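Local coordinates for arginase (PDB 2EF5), which probably hydrolyses L-arginine to L-ornithine and urea, using two manganese ions bound in each subunit, at residues A[224-230]-A[267-273]. Sequence-based numbering, arbitrary orientation.
Sequences TLAPGVG and LDERNRT
Gly228 N gives its hydrogen to Thr273 OG1 at 3.0 Å, tying the loop that follows strand 212-217 to the first turn of helix 272-284 in the alpha/beta arginase fold. Gly228 is the centre of an inverse gamma turn, with Val229 N bonded back to Pro227 O, and its CA lies 3.5 Å from Asp268 CA; a side chain on that glycine would run into Asp268 CB. Thr273 is turned so that OG1 sits beside its own backbone N (chi1 -60°) and CG2 swings anti to it, which brings Thr273 CG2 against Ala226 CB at 3.7 Å. OG1 in turn donates to Asp268 OD1 at 2.8 Å, coming in from above the carboxylate plane. The other carboxylate oxygen, OD2, takes Thr273 N on its syn lone pair, so Asp268 holds the start of the helix through both its oxygens. An asparagine here would put an NH2 where one carboxylate oxygen now accepts, and would probably leave either the Thr273 hydroxyl or Thr273 N without its acceptor. Pro227 CG comes up near the plane of the Asp268 carboxylate, 3.5 Å from OD1, and also meets Glu269 CG, crossing that side chain at about a right angle. Its CD touches the edge of the Arg272 guanidinium, near the plane, at NE. Arg272 reaches there on a chain extended from CG to NE, and its NH2 pairs by charge alone with Glu269 OE1, which lies well out of the guanidinium plane. Val229 packs on Asp219, a manganese ligand, and its side chain lies about 7 Å from a bound manganese ion, so this edge of the contact borders the metal site. At the far end, Leu267 CD1 comes to 3.4 Å from Val229 O.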
# COMPACT_ATOMS: atom_id res chain seq x y z
N THR A 224 16.30 -16.31 26.28
CA THR A 224 16.72 -17.69 26.41
C THR A 224 18.24 -17.76 26.48
O THR A 224 18.81 -18.70 27.03
CB THR A 224 16.24 -18.53 25.20
OG1 THR A 224 16.33 -19.92 25.53
CG2 THR A 224 17.12 -18.27 23.98
N LEU A 225 18.88 -16.73 25.93
CA LEU A 225 20.33 -16.64 25.87
C LEU A 225 20.89 -15.73 26.96
O LEU A 225 22.00 -15.94 27.45
CB LEU A 225 20.73 -16.11 24.50
CG LEU A 225 22.11 -16.40 23.94
CD1 LEU A 225 22.30 -17.91 23.81
CD2 LEU A 225 22.21 -15.74 22.58
N ALA A 226 20.13 -14.71 27.32
CA ALA A 226 20.55 -13.76 28.34
C ALA A 226 19.40 -13.49 29.30
O ALA A 226 18.70 -12.49 29.18
CB ALA A 226 21.00 -12.44 27.70
N PRO A 227 19.18 -14.40 30.26
CA PRO A 227 18.10 -14.24 31.24
C PRO A 227 18.37 -13.14 32.25
O PRO A 227 17.45 -12.55 32.79
CB PRO A 227 18.03 -15.62 31.89
CG PRO A 227 19.47 -16.03 31.91
CD PRO A 227 19.90 -15.66 30.49
N GLY A 228 19.65 -12.87 32.50
CA GLY A 228 20.02 -11.87 33.49
C GLY A 228 19.79 -10.41 33.11
O GLY A 228 20.74 -9.63 33.04
N VAL A 229 18.53 -10.05 32.88
CA VAL A 229 18.17 -8.68 32.51
C VAL A 229 16.86 -8.28 33.19
O VAL A 229 15.97 -9.10 33.39
CB VAL A 229 18.02 -8.53 30.97
CG1 VAL A 229 19.31 -8.97 30.28
CG2 VAL A 229 16.84 -9.35 30.47
N GLY A 230 16.75 -7.00 33.52
CA GLY A 230 15.56 -6.50 34.18
C GLY A 230 14.27 -6.58 33.37
O GLY A 230 13.23 -6.96 33.89
N LEU A 267 19.07 -12.14 38.38
CA LEU A 267 18.10 -12.79 37.52
C LEU A 267 18.81 -13.69 36.53
O LEU A 267 18.18 -14.38 35.73
CB LEU A 267 17.28 -11.73 36.77
CG LEU A 267 16.49 -10.73 37.63
CD1 LEU A 267 15.97 -9.59 36.76
CD2 LEU A 267 15.35 -11.46 38.33
N ASP A 268 20.14 -13.71 36.61
CA ASP A 268 20.95 -14.49 35.69
C ASP A 268 21.13 -15.94 36.09
O ASP A 268 20.73 -16.37 37.17
CB ASP A 268 22.33 -13.83 35.55
CG ASP A 268 23.02 -14.18 34.24
OD1 ASP A 268 22.45 -14.91 33.40
OD2 ASP A 268 24.16 -13.71 34.04
N GLU A 269 21.74 -16.70 35.19
CA GLU A 269 22.01 -18.11 35.42
C GLU A 269 23.50 -18.36 35.20
O GLU A 269 24.01 -18.29 34.07
CB GLU A 269 21.18 -18.97 34.48
CG GLU A 269 19.72 -18.53 34.42
CD GLU A 269 18.84 -19.46 33.60
OE1 GLU A 269 19.30 -19.95 32.55
OE2 GLU A 269 17.67 -19.68 34.00
N ARG A 270 24.22 -18.63 36.29
CA ARG A 270 25.65 -18.90 36.20
C ARG A 270 26.42 -17.77 35.52
O ARG A 270 27.40 -18.02 34.81
CB ARG A 270 25.88 -20.20 35.43
CG ARG A 270 25.08 -21.38 35.94
CD ARG A 270 25.62 -21.88 37.25
NE ARG A 270 25.08 -23.19 37.58
CZ ARG A 270 25.51 -23.94 38.59
NH1 ARG A 270 26.50 -23.51 39.36
NH2 ARG A 270 24.96 -25.13 38.81
N ASN A 271 25.96 -16.54 35.71
CA ASN A 271 26.63 -15.38 35.14
C ASN A 271 26.77 -15.44 33.62
O ASN A 271 27.60 -14.74 33.05
CB ASN A 271 28.03 -15.26 35.76
CG ASN A 271 28.55 -13.83 35.77
OD1 ASN A 271 27.79 -12.91 36.02
ND2 ASN A 271 29.84 -13.66 35.50
N ARG A 272 25.95 -16.25 32.95
CA ARG A 272 26.09 -16.39 31.50
C ARG A 272 25.77 -15.14 30.70
O ARG A 272 26.28 -14.98 29.58
CB ARG A 272 25.26 -17.57 30.98
CG ARG A 272 23.76 -17.41 31.06
CD ARG A 272 23.10 -18.72 30.64
NE ARG A 272 21.67 -18.59 30.40
CZ ARG A 272 20.89 -19.59 29.98
NH1 ARG A 272 21.41 -20.79 29.76
NH2 ARG A 272 19.59 -19.38 29.79
N THR A 273 24.96 -14.25 31.25
CA THR A 273 24.63 -13.02 30.55
C THR A 273 25.85 -12.11 30.55
O THR A 273 26.18 -11.49 29.53
CB THR A 273 23.44 -12.31 31.20
OG1 THR A 273 22.30 -13.18 31.16
CG2 THR A 273 23.11 -11.02 30.44